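Local coordinates for protein beta-lactamase/D-alanine Carboxypeptidase (Yersinia pestis, PDB 3RJU) that probably hydrolyses beta-lactams or D-alanine-terminated cell-wall peptides with an active-site serine, at residues S113-L118 with L261-G266; A157-L162 with M300-G305; Q279-G284 with A291-L296. All blocks are in the same frame, centred on the assembly; numbering follows the deposited sequence. Where two conformers were deposited one is given.

Contact 1: residues S113-L118 with L261-G266; sequences SHTSGL and LYFQRG
Phe263 sets its ring against Ser113 and Thr115, joining strand 261-264, at one border of the large antiparallel sheet, to the Schellman motif that ends helix 108-113. Tyr262 and Phe263 form a classic beta bulge opposite Leu283. Both start out toward the helix end, but the tyrosine ring then leads away to Leu83 and Leu109, and the phenylalanine makes the contact. With CG anti to its own carbonyl carbon (chi1 -62°), Phe263 reaches straight across; a flat, apolar ring suits this place because it can meet a methyl group on its face and still lie close to a hydroxyl.

Thr115 comes from the opposite direction and spreads its two branches. Its methyl CG2 lies over one face of the ring in a CH-pi contact, 4.1 Å from the Phe263 centroid and 14° off the ring normal, displaced toward the CD2-CE2 rim. The same rotamer (chi1 56°) turns the other branch to Ser113, so that Thr115 OG1 donates to Ser113 OG over 2.9 Å. A beta-branched hydroxyl residue is apt here, giving carbon to the ring and a hydrogen bond to its neighbour at once.

His114, between them, takes the positive phi of the Schellman motif and carries its imidazole off to stack on Tyr159. Ser113, small and polar at the last turn, brings CB to 3.8 Å from Phe263 CE2. Its OG, 3.3 Å from Phe263 CE2 and oblique to the ring, is buried and satisfied: it accepts from Thr115 OG1 and donates to the backbone O of Leu109.

Contact 2: residues A157-L162 with M300-G305; sequences AAYSNL and MQKTGG. With CIT (citric acid), chain B.
Lys302 and Tyr159 meet across the probable active-site cleft of this serine beta-lactamase-type fold. Lys302-Thr303-Gly304 reads as the K(T/S)G motif on strand 299-306, Tyr159-Ser160-Asn161 as the YxN motif, and Ser62 and Lys65 fit SxxK.

Along the strand, Met300, a selenomethionine, and Gln301 pack on the neighbouring strands 288-290 and 309-316. Lys302 then sends its long chain into the cleft: CG is anti to the backbone N (chi1 -178°), and bends at chi2 and chi4 curl the amine round to the edge of the Tyr159 ring, near its plane. There Lys302 NZ donates to Tyr159 OH at 3.0 Å and, curling back, to the carbonyl O of Thr303 at 2.7 Å. Tyr159 OH is gripped further by Lys65 NZ, with weak bonds to Ser62 OG and to O4 of a citrate probably taken from the crystallisation liquor.

Thr303 has a short side chain, and its OG1 donates to citrate O5 at 2.6 Å. Citrate O6, of that same carboxylate, sits over one face of the Tyr159 ring, 3.7 Å above its plane. At Gly304 the chain itself comes up to the ligand, its CA within 3.3 Å of citrate O3. Finally Gly305 N donates to that oxygen, with 2.8 Å from Gly305 N to citrate O3 and 153° at the hydrogen.

Contact 3: residues Q279-G284 with A291-L296; sequences QADALG and APKADL
Asp281 OD2 is gripped by two donors from 291-296, one on each of its lone pairs. The backbone N of Ala291 takes the anti lone pair, away from the other oxygen, at 2.7 Å from Ala291 N to Asp281 OD2 and with an angle of 155° at the hydrogen. Lys293 takes the syn lone pair, its NZ forming a salt bridge of 2.8 Å with Asp281 OD2. Ala291 suits its place by being small: its CB rests 3.4 Å from Asp281 OD2, alongside the bond its own N makes.

The other oxygen is held from within 279-284, and aspartate fits here because its two oxygens can serve donors from both segments. Gln279, extended beyond CG, lays its amide beside the carboxylate, and NE2 donates to Asp281 OD1 over 2.9 Å, nearly straight at 170°. The acceptor lies in the plane of the amide, which is therefore held in one rotation, while the donor stands a little out of the carboxylate plane on the syn side.

The aspartate comes just before strand 282-284, in a classic beta bulge in which Asp281 and Ala282 both face Tyr289 of strand 288-290. From this hairpin the chain runs on into 291-296, where Lys293 opens a type II' beta turn closed by Leu296, whose side chain packs on helix 336-349.

Lys293 and Asp281 approach from opposite directions; lysine has the length to reach the carboxylate from the loop, and a bend at chi3 (63°) carries its amine there. So many donors probably keep Asp281 ionised. Two waters also meet the amine: one accepts from Lys293 NZ at 3.0 Å and donates to the carbonyl O of Gln279, the other accepts from the amine and donates to Asp281 OD1 at 3.1 Å.

All three contacts reach the same eight-stranded antiparallel sheet. Contacts 1 and 2 have centres about 11 Å apart, and each lies about 15 Å from contact 3. Along the chain the segments of contacts 1 and 2 alternate, whereas 279-284 and 291-296 both fall inside the loop that contact 2 closes. Contact 1 touches contact 2 through His114 O and Ala158 N, a probable hydrogen bond, and contact 3 through neighbouring strands 261-264 and 282-284. Contact 2 sits at the probable catalytic cleft, between the sheet and the helical part of the fold, while contact 1 joins these two parts near the sheet border and contact 3 ties together the loops that flank the hairpin of strands 282-284 and 288-290.

Contact 1: residues S113-L118 with L261-G266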
ATOM      1  N   SER A 113      12.199  -1.681  -0.528  1.00  6.84           N
ATOM      2  CA  SER A 113      12.327  -2.186   0.839  1.00  7.19           C
ATOM      3  C   SER A 113      12.663  -1.089   1.884  1.00  7.95           C
ATOM      4  O   SER A 113      12.942  -1.401   3.047  1.00  8.60           O
ATOM      5  CB  SER A 113      13.405  -3.275   0.902  1.00  8.94           C
ATOM      6  OG  SER A 113      14.677  -2.761   0.495  1.00  9.78           O
ATOM      7  N   HIS A 114      12.645   0.178   1.474  1.00  7.53           N
ATOM      8  CA  HIS A 114      12.895   1.308   2.386  1.00  7.00           C
ATOM      9  C   HIS A 114      14.334   1.383   2.905  1.00  9.02           C
ATOM     10  O   HIS A 114      14.605   1.972   3.971  1.00  9.67           O
ATOM     11  CB  HIS A 114      11.897   1.326   3.566  1.00  6.47           C
ATOM     12  CG  HIS A 114      10.470   1.324   3.127  1.00  5.65           C
ATOM     13  ND1 HIS A 114       9.869   2.399   2.494  1.00  8.41           N
ATOM     14  CD2 HIS A 114       9.531   0.354   3.198  1.00  6.19           C
ATOM     15  CE1 HIS A 114       8.615   2.088   2.206  1.00  9.22           C
ATOM     16  NE2 HIS A 114       8.388   0.852   2.620  1.00  8.16           N
ATOM     17  N   THR A 115      15.256   0.795   2.147  1.00  7.36           N
ATOM     18  CA  THR A 115      16.648   0.744   2.593  1.00  8.88           C
ATOM     19  C   THR A 115      17.602   1.597   1.740  1.00  8.50           C
ATOM     20  O   THR A 115      18.830   1.420   1.791  1.00  9.37           O
ATOM     21  CB  THR A 115      17.166  -0.708   2.657  1.00  9.49           C
ATOM     22  OG1 THR A 115      17.005  -1.326   1.375  1.00  9.51           O
ATOM     23  CG2 THR A 115      16.393  -1.492   3.735  1.00  8.96           C
ATOM     24  N   SER A 116      17.048   2.539   0.984  1.00  8.21           N
ATOM     25  CA  SER A 116      17.862   3.295   0.032  1.00  6.84           C
ATOM     26  C   SER A 116      18.699   4.411   0.664  1.00  8.88           C
ATOM     27  O   SER A 116      19.592   4.938   0.009  1.00  9.66           O
ATOM     28  CB  SER A 116      16.969   3.934  -1.049  1.00  7.60           C
ATOM     29  OG  SER A 116      16.215   5.015  -0.488  1.00  9.16           O
ATOM     30  N   GLY A 117      18.383   4.811   1.896  1.00  8.82           N
ATOM     31  CA  GLY A 117      19.049   5.944   2.496  1.00  9.76           C
ATOM     32  C   GLY A 117      18.421   7.293   2.153  1.00 10.85           C
ATOM     33  O   GLY A 117      18.877   8.344   2.625  1.00 12.85           O
ATOM     34  N   LEU A 118      17.388   7.275   1.317  1.00 10.24           N
ATOM     35  CA  LEU A 118      16.713   8.519   0.951  1.00  9.90           C
ATOM     36  C   LEU A 118      15.773   8.971   2.062  1.00 10.60           C
ATOM     37  O   LEU A 118      15.316   8.160   2.880  1.00 10.67           O
ATOM     38  CB  LEU A 118      15.929   8.339  -0.356  1.00 10.96           C
ATOM     39  CG  LEU A 118      16.762   8.147  -1.618  1.00  9.97           C
ATOM     40  CD1 LEU A 118      15.848   7.755  -2.782  1.00 11.51           C
ATOM     41  CD2 LEU A 118      17.536   9.424  -1.957  1.00 12.27           C
ATOM     42  N   LEU A 261      10.571 -11.943   1.075  1.00 11.51           N
ATOM     43  CA  LEU A 261      11.155 -11.110   2.104  1.00 10.68           C
ATOM     44  C   LEU A 261      12.638 -10.925   1.855  1.00 11.36           C
ATOM     45  O   LEU A 261      13.335 -11.878   1.512  1.00 12.36           O
ATOM     46  CB  LEU A 261      10.941 -11.747   3.458  1.00 12.36           C
ATOM     47  CG  LEU A 261       9.450 -11.864   3.776  1.00 13.04           C
ATOM     48  CD1 LEU A 261       9.291 -12.671   5.029  1.00 14.45           C
ATOM     49  CD2 LEU A 261       8.815 -10.481   3.926  1.00 13.60           C
ATOM     50  N   TYR A 262      13.116  -9.704   2.064  1.00 11.12           N
ATOM     51  CA  TYR A 262      14.490  -9.337   1.713  1.00 11.62           C
ATOM     52  C   TYR A 262      15.372  -8.947   2.877  1.00 11.34           C
ATOM     53  O   TYR A 262      16.599  -9.136   2.812  1.00 13.77           O
ATOM     54  CB  TYR A 262      14.517  -8.250   0.633  1.00 11.77           C
ATOM     55  CG  TYR A 262      14.166  -8.814  -0.715  1.00 11.07           C
ATOM     56  CD1 TYR A 262      15.151  -9.276  -1.587  1.00 12.77           C
ATOM     57  CD2 TYR A 262      12.838  -8.970  -1.093  1.00 11.55           C
ATOM     58  CE1 TYR A 262      14.821  -9.820  -2.821  1.00 12.12           C
ATOM     59  CE2 TYR A 262      12.498  -9.505  -2.333  1.00 11.32           C
ATOM     60  CZ  TYR A 262      13.486  -9.948  -3.184  1.00 11.68           C
ATOM     61  OH  TYR A 262      13.147 -10.492  -4.398  1.00 12.93           O
ATOM     62  N   PHE A 263      14.775  -8.393   3.936  1.00  9.99           N
ATOM     63  CA  PHE A 263      15.554  -8.034   5.122  1.00 10.59           C
ATOM     64  C   PHE A 263      14.861  -8.514   6.385  1.00 10.74           C
ATOM     65  O   PHE A 263      13.758  -8.067   6.705  1.00 13.18           O
ATOM     66  CB  PHE A 263      15.773  -6.515   5.212  1.00 11.38           C
ATOM     67  CG  PHE A 263      16.553  -5.950   4.063  1.00 11.74           C
ATOM     68  CD1 PHE A 263      17.943  -5.840   4.123  1.00 13.19           C
ATOM     69  CD2 PHE A 263      15.905  -5.534   2.913  1.00 12.24           C
ATOM     70  CE1 PHE A 263      18.661  -5.336   3.047  1.00 14.37           C
ATOM     71  CE2 PHE A 263      16.614  -5.022   1.846  1.00 13.45           C
ATOM     72  CZ  PHE A 263      17.994  -4.932   1.908  1.00 14.59           C
ATOM     73  N   GLN A 264      15.509  -9.408   7.117  1.00  9.89           N
ATOM     74  CA  GLN A 264      15.072  -9.703   8.475  1.00 10.01           C
ATOM     75  C   GLN A 264      15.383  -8.479   9.342  1.00  9.73           C
ATOM     76  O   GLN A 264      16.343  -7.746   9.072  1.00 10.76           O
ATOM     77  CB  GLN A 264      15.826 -10.913   9.014  1.00 12.98           C
ATOM     78  CG  GLN A 264      15.525 -12.188   8.249  1.00 15.30           C
ATOM     79  CD  GLN A 264      14.045 -12.558   8.281  1.00 18.05           C
ATOM     80  OE1 GLN A 264      13.405 -12.488   9.319  1.00 19.60           O
ATOM     81  NE2 GLN A 264      13.500 -12.943   7.129  1.00 19.62           N
ATOM     82  N   ARG A 265      14.601  -8.261  10.391  1.00  9.15           N
ATOM     83  CA  ARG A 265      14.808  -7.088  11.229  1.00  9.41           C
ATOM     84  C   ARG A 265      16.252  -7.015  11.731  1.00  9.65           C
ATOM     85  O   ARG A 265      16.874  -5.947  11.735  1.00 11.19           O
ATOM     86  CB  ARG A 265      13.841  -7.106  12.422  1.00  9.29           C
ATOM     87  CG  ARG A 265      13.765  -5.782  13.131  1.00 10.19           C
ATOM     88  CD  ARG A 265      12.808  -5.818  14.323  1.00 11.59           C
ATOM     89  NE  ARG A 265      12.711  -4.512  14.964  1.00 12.31           N
ATOM     90  CZ  ARG A 265      11.864  -3.550  14.591  1.00 11.86           C
ATOM     91  NH1 ARG A 265      11.006  -3.750  13.594  1.00 11.50           N
ATOM     92  NH2 ARG A 265      11.876  -2.379  15.215  1.00 12.06           N
ATOM     93  N   GLY A 266      16.787  -8.165  12.133  1.00 10.58           N
ATOM     94  CA  GLY A 266      18.135  -8.232  12.656  1.00 11.19           C
ATOM     95  C   GLY A 266      19.223  -8.059  11.610  1.00 12.56           C
ATOM     96  O   GLY A 266      20.391  -7.949  11.980  1.00 14.93           O
TER

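Contact 2: residues A157-L162 with M300-G305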
ATOM      1  N   ALA A 157      16.554   0.744   7.484  1.00  9.61           N
ATOM      2  CA  ALA A 157      15.234   0.958   6.903  1.00  9.19           C
ATOM      3  C   ALA A 157      14.713   2.286   7.413  1.00  9.51           C
ATOM      4  O   ALA A 157      14.758   2.548   8.608  1.00  9.79           O
ATOM      5  CB  ALA A 157      14.270  -0.151   7.283  1.00  9.68           C
ATOM      6  N   ALA A 158      14.199   3.109   6.507  1.00  7.64           N
ATOM      7  CA  ALA A 158      13.547   4.350   6.891  1.00  8.17           C
ATOM      8  C   ALA A 158      12.444   4.537   5.892  1.00  7.92           C
ATOM      9  O   ALA A 158      12.696   4.799   4.716  1.00  9.40           O
ATOM     10  CB  ALA A 158      14.513   5.513   6.854  1.00  9.08           C
ATOM     11  N   TYR A 159      11.210   4.367   6.353  1.00  8.94           N
ATOM     12  CA  TYR A 159      10.047   4.379   5.476  1.00  7.66           C
ATOM     13  C   TYR A 159      10.077   5.633   4.622  1.00  8.99           C
ATOM     14  O   TYR A 159      10.262   6.744   5.140  1.00  9.45           O
ATOM     15  CB  TYR A 159       8.803   4.393   6.334  1.00  7.82           C
ATOM     16  CG  TYR A 159       7.518   4.252   5.583  1.00  7.93           C
ATOM     17  CD1 TYR A 159       7.051   2.990   5.212  1.00  7.67           C
ATOM     18  CD2 TYR A 159       6.749   5.368   5.250  1.00 10.24           C
ATOM     19  CE1 TYR A 159       5.849   2.829   4.541  1.00  8.61           C
ATOM     20  CE2 TYR A 159       5.543   5.223   4.568  1.00  9.64           C
ATOM     21  CZ  TYR A 159       5.089   3.951   4.224  1.00  9.06           C
ATOM     22  OH  TYR A 159       3.887   3.796   3.576  1.00 10.24           O
ATOM     23  N   SER A 160       9.867   5.460   3.322  1.00  8.81           N
ATOM     24  CA  SER A 160       9.961   6.584   2.398  1.00  8.17           C
ATOM     25  C   SER A 160       8.865   6.580   1.333  1.00  7.77           C
ATOM     26  O   SER A 160       8.597   5.557   0.684  1.00  9.48           O
ATOM     27  CB  SER A 160      11.350   6.642   1.749  1.00  9.73           C
ATOM     28  OG  SER A 160      11.409   7.696   0.808  1.00  8.97           O
ATOM     29  N   ASN A 161       8.211   7.729   1.204  1.00  8.48           N
ATOM     30  CA  ASN A 161       7.329   8.015   0.086  1.00  8.10           C
ATOM     31  C   ASN A 161       8.122   8.433  -1.147  1.00  9.07           C
ATOM     32  O   ASN A 161       7.898   7.895  -2.240  1.00  9.77           O
ATOM     33  CB  ASN A 161       6.324   9.082   0.495  1.00  8.56           C
ATOM     34  CG  ASN A 161       5.373   8.571   1.569  1.00  9.50           C
ATOM     35  OD1 ASN A 161       4.992   7.403   1.553  1.00 10.65           O
ATOM     36  ND2 ASN A 161       4.986   9.440   2.502  1.00 10.89           N
ATOM     37  N   LEU A 162       9.052   9.371  -0.954  1.00  9.02           N
ATOM     38  CA  LEU A 162       9.922   9.827  -2.037  1.00  8.17           C
ATOM     39  C   LEU A 162      10.538   8.655  -2.813  1.00 10.28           C
ATOM     40  O   LEU A 162      10.487   8.621  -4.044  1.00 10.16           O
ATOM     41  CB  LEU A 162      11.044  10.684  -1.470  1.00  9.66           C
ATOM     42  CG  LEU A 162      12.129  11.103  -2.455  1.00  9.93           C
ATOM     43  CD1 LEU A 162      11.502  11.903  -3.616  1.00 10.31           C
ATOM     44  CD2 LEU A 162      13.210  11.917  -1.724  1.00 11.94           C
HETATM   45  N   MSE A 300       1.349 -11.109   6.907  1.00  9.05           N
HETATM   46  CA  MSE A 300       1.856 -10.219   5.870  1.00  9.34           C
HETATM   47  C   MSE A 300       0.902  -9.040   5.807  1.00  8.64           C
HETATM   48  O   MSE A 300      -0.315  -9.233   5.652  1.00  9.51           O
HETATM   49  CB  MSE A 300       1.854 -10.926   4.502  1.00 11.76           C
HETATM   50  CG  MSE A 300       2.860 -12.026   4.384  1.00 15.60           C
HETATM   51 SE   MSE A 300       4.675 -11.323   4.346  0.72 20.17          SE
HETATM   52  CE  MSE A 300       4.693 -10.666   2.554  1.00 20.58           C
ATOM     53  N   GLN A 301       1.438  -7.826   5.890  1.00  8.07           N
ATOM     54  CA  GLN A 301       0.568  -6.663   5.998  1.00  7.65           C
ATOM     55  C   GLN A 301       1.131  -5.390   5.377  1.00  8.40           C
ATOM     56  O   GLN A 301       2.321  -5.306   5.029  1.00  8.88           O
ATOM     57  CB  GLN A 301       0.144  -6.435   7.471  1.00  8.26           C
ATOM     58  CG  GLN A 301       1.288  -6.317   8.490  1.00  7.88           C
ATOM     59  CD  GLN A 301       1.904  -4.901   8.604  1.00  9.12           C
ATOM     60  OE1 GLN A 301       1.658  -4.011   7.780  1.00  9.54           O
ATOM     61  NE2 GLN A 301       2.689  -4.696   9.643  1.00 10.07           N
ATOM     62  N   LYS A 302       0.248  -4.409   5.204  1.00  7.77           N
ATOM     63  CA  LYS A 302       0.655  -3.061   4.818  1.00  8.03           C
ATOM     64  C   LYS A 302      -0.338  -2.077   5.417  1.00  8.17           C
ATOM     65  O   LYS A 302      -1.546  -2.326   5.408  1.00  8.47           O
ATOM     66  CB  LYS A 302       0.677  -2.883   3.296  1.00  7.19           C
ATOM     67  CG  LYS A 302       1.143  -1.473   2.862  1.00  8.13           C
ATOM     68  CD  LYS A 302       2.638  -1.257   3.177  1.00  8.66           C
ATOM     69  CE  LYS A 302       3.086   0.203   2.986  1.00  8.79           C
ATOM     70  NZ  LYS A 302       2.801   1.047   4.190  1.00  9.44           N
ATOM     71  N   THR A 303       0.194  -0.982   5.951  1.00  8.27           N
ATOM     72  CA  THR A 303      -0.591   0.092   6.539  1.00  9.15           C
ATOM     73  C   THR A 303      -0.680   1.281   5.572  1.00  8.56           C
ATOM     74  O   THR A 303       0.165   1.463   4.688  1.00  9.65           O
ATOM     75  CB  THR A 303       0.086   0.607   7.827  1.00  8.20           C
ATOM     76  OG1 THR A 303       1.437   1.005   7.525  1.00  9.09           O
ATOM     77  CG2 THR A 303       0.131  -0.466   8.893  1.00  9.25           C
ATOM     78  N   GLY A 304      -1.695   2.123   5.747  1.00  8.46           N
ATOM     79  CA  GLY A 304      -1.798   3.322   4.947  1.00  8.49           C
ATOM     80  C   GLY A 304      -2.593   4.392   5.658  1.00  8.65           C
ATOM     81  O   GLY A 304      -3.512   4.105   6.426  1.00  8.84           O
ATOM     82  N   GLY A 305      -2.236   5.642   5.404  1.00  9.66           N
ATOM     83  CA  GLY A 305      -2.979   6.750   5.969  1.00 10.67           C
ATOM     84  C   GLY A 305      -2.739   7.990   5.141  1.00 11.15           C
ATOM     85  O   GLY A 305      -1.594   8.337   4.879  1.00 13.80           O
TER
HETATM   86  C1  CIT B 391       1.564   7.739   9.132  1.00 16.34           C
HETATM   87  O1  CIT B 391       0.415   8.249   9.084  1.00 16.67           O
HETATM   88  O2  CIT B 391       2.537   8.500   9.237  1.00 20.97           O
HETATM   89  C2  CIT B 391       1.779   6.246   9.073  1.00 12.19           C
HETATM   90  C3  CIT B 391       2.116   5.818   7.640  1.00 10.16           C
HETATM   91  O7  CIT B 391       3.381   6.422   7.279  1.00 13.00           O
HETATM   92  C4  CIT B 391       1.036   6.282   6.659  1.00  9.55           C
HETATM   93  C5  CIT B 391       1.332   5.844   5.236  1.00 11.50           C
HETATM   94  O3  CIT B 391       0.424   5.727   4.391  1.00  9.62           O
HETATM   95  O4  CIT B 391       2.515   5.593   4.895  1.00 12.87           O
HETATM   96  C6  CIT B 391       2.269   4.311   7.616  1.00 12.77           C
HETATM   97  O5  CIT B 391       1.253   3.590   7.670  1.00 12.34           O
HETATM   98  O6  CIT B 391       3.427   3.808   7.573  1.00 12.23           O

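Contact 3: residues Q279-G284 with A291-L296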
ATOM      1  N   GLN A 279       5.517  -4.746  15.543  1.00 11.18           N
ATOM      2  CA  GLN A 279       6.918  -4.897  15.163  1.00 11.99           C
ATOM      3  C   GLN A 279       7.076  -5.605  13.827  1.00 11.14           C
ATOM      4  O   GLN A 279       6.510  -6.683  13.618  1.00 11.78           O
ATOM      5  CB  GLN A 279       7.680  -5.676  16.226  1.00 13.64           C
ATOM      6  CG  GLN A 279       9.119  -5.960  15.857  1.00 15.84           C
ATOM      7  CD  GLN A 279       9.874  -6.576  17.017  1.00 18.58           C
ATOM      8  OE1 GLN A 279      10.098  -5.926  18.045  1.00 20.35           O
ATOM      9  NE2 GLN A 279      10.240  -7.849  16.874  1.00 19.48           N
ATOM     10  N   ALA A 280       7.860  -4.985  12.942  1.00 10.25           N
ATOM     11  CA  ALA A 280       8.197  -5.571  11.661  1.00 10.43           C
ATOM     12  C   ALA A 280       9.324  -6.560  11.861  1.00 10.85           C
ATOM     13  O   ALA A 280      10.442  -6.183  12.218  1.00 12.61           O
ATOM     14  CB  ALA A 280       8.633  -4.483  10.669  1.00 10.58           C
ATOM     15  N   ASP A 281       9.036  -7.834  11.640  1.00 10.55           N
ATOM     16  CA  ASP A 281      10.074  -8.856  11.769  1.00 10.40           C
ATOM     17  C   ASP A 281      10.868  -9.095  10.483  1.00 10.11           C
ATOM     18  O   ASP A 281      12.018  -9.563  10.526  1.00 11.78           O
ATOM     19  CB  ASP A 281       9.469 -10.138  12.317  1.00 11.62           C
ATOM     20  CG  ASP A 281       8.987  -9.957  13.734  1.00 14.13           C
ATOM     21  OD1 ASP A 281       9.806  -9.491  14.555  1.00 16.44           O
ATOM     22  OD2 ASP A 281       7.800 -10.226  14.015  1.00 14.10           O
ATOM     23  N   ALA A 282      10.267  -8.763   9.340  1.00  8.80           N
ATOM     24  CA  ALA A 282      10.994  -8.799   8.072  1.00  9.43           C
ATOM     25  C   ALA A 282      10.366  -7.814   7.117  1.00  9.53           C
ATOM     26  O   ALA A 282       9.158  -7.541   7.198  1.00 11.04           O
ATOM     27  CB  ALA A 282      11.034 -10.227   7.467  1.00 10.20           C
ATOM     28  N   LEU A 283      11.186  -7.255   6.229  1.00  8.65           N
ATOM     29  CA  LEU A 283      10.701  -6.313   5.232  1.00  8.74           C
ATOM     30  C   LEU A 283      10.749  -6.962   3.860  1.00  9.34           C
ATOM     31  O   LEU A 283      11.771  -7.574   3.481  1.00  9.79           O
ATOM     32  CB  LEU A 283      11.583  -5.059   5.211  1.00  9.33           C
ATOM     33  CG  LEU A 283      11.770  -4.306   6.532  1.00 11.46           C
ATOM     34  CD1 LEU A 283      12.488  -2.975   6.300  1.00 10.85           C
ATOM     35  CD2 LEU A 283      10.461  -4.113   7.252  1.00 12.82           C
ATOM     36  N   GLY A 284       9.652  -6.843   3.117  1.00  8.69           N
ATOM     37  CA  GLY A 284       9.633  -7.270   1.736  1.00  9.83           C
ATOM     38  C   GLY A 284       9.577  -6.073   0.805  1.00  8.20           C
ATOM     39  O   GLY A 284      10.096  -4.981   1.104  1.00  8.20           O
ATOM     40  N   ALA A 291       6.108 -11.826  12.609  1.00 10.93           N
ATOM     41  CA  ALA A 291       6.129 -13.228  13.014  1.00 13.14           C
ATOM     42  C   ALA A 291       5.065 -13.512  14.077  1.00 13.58           C
ATOM     43  O   ALA A 291       4.640 -12.603  14.784  1.00 14.18           O
ATOM     44  CB  ALA A 291       7.486 -13.600  13.545  1.00 14.46           C
ATOM     45  N   PRO A 292       4.663 -14.786  14.213  1.00 15.03           N
ATOM     46  CA  PRO A 292       3.688 -15.152  15.251  1.00 16.49           C
ATOM     47  C   PRO A 292       4.195 -14.707  16.608  1.00 17.23           C
ATOM     48  O   PRO A 292       5.380 -14.876  16.929  1.00 19.01           O
ATOM     49  CB  PRO A 292       3.651 -16.684  15.203  1.00 17.07           C
ATOM     50  CG  PRO A 292       4.284 -17.057  13.906  1.00 17.36           C
ATOM     51  CD  PRO A 292       5.205 -15.956  13.499  1.00 15.89           C
ATOM     52  N   LYS A 293       3.298 -14.150  17.409  1.00 18.42           N
ATOM     53  CA  LYS A 293       3.648 -13.767  18.767  1.00 21.59           C
ATOM     54  C   LYS A 293       2.376 -13.421  19.496  1.00 23.09           C
ATOM     55  O   LYS A 293       1.394 -13.045  18.876  1.00 23.23           O
ATOM     56  CB  LYS A 293       4.583 -12.564  18.763  1.00 24.88           C
ATOM     57  CG  LYS A 293       3.937 -11.271  18.282  1.00 27.86           C
ATOM     58  CD  LYS A 293       5.004 -10.214  17.978  1.00 30.42           C
ATOM     59  CE  LYS A 293       5.927 -10.671  16.834  1.00 32.69           C
ATOM     60  NZ  LYS A 293       7.038  -9.729  16.636  1.00 35.12           N
ATOM     61  N   ALA A 294       2.443 -13.566  20.818  0.52 23.60           N
ATOM     62  CA  ALA A 294       1.268 -13.577  21.659  0.52 22.25           C
ATOM     63  C   ALA A 294       0.309 -14.602  21.073  0.52 21.22           C
ATOM     64  O   ALA A 294       0.666 -15.767  20.863  0.52 20.07           O
ATOM     65  CB  ALA A 294       0.635 -12.195  21.701  0.52 20.72           C
ATOM     66  N   ASP A 295      -0.902 -14.150  20.789  0.52 21.49           N
ATOM     67  CA  ASP A 295      -1.920 -14.996  20.200  0.52 22.43           C
ATOM     68  C   ASP A 295      -2.157 -14.624  18.743  0.52 18.35           C
ATOM     69  O   ASP A 295      -3.224 -14.914  18.193  0.52 18.77           O
ATOM     70  CB  ASP A 295      -3.215 -14.828  20.978  0.52 26.71           C
ATOM     71  CG  ASP A 295      -3.375 -13.430  21.518  0.52 31.06           C
ATOM     72  OD1 ASP A 295      -3.495 -12.493  20.700  0.52 31.72           O
ATOM     73  OD2 ASP A 295      -3.364 -13.265  22.758  0.52 33.88           O
ATOM     74  N   LEU A 296      -1.176 -13.977  18.116  1.00 15.23           N
ATOM     75  CA  LEU A 296      -1.341 -13.594  16.720  1.00 13.34           C
ATOM     76  C   LEU A 296      -0.531 -14.526  15.820  1.00 13.75           C
ATOM     77  O   LEU A 296       0.551 -14.982  16.199  1.00 15.07           O
ATOM     78  CB  LEU A 296      -0.889 -12.155  16.494  1.00 12.63           C
ATOM     79  CG  LEU A 296      -1.659 -11.061  17.237  1.00 14.74           C
ATOM     80  CD1 LEU A 296      -1.048  -9.698  16.933  1.00 15.49           C
ATOM     81  CD2 LEU A 296      -3.159 -11.078  16.886  1.00 16.58           C
TER
HETATM   82  O   HOH W   1       4.895  -7.912  15.571  1.00 15.91           O
HETATM   83  O   HOH W   2       9.580 -11.676  16.722  1.00 41.97           O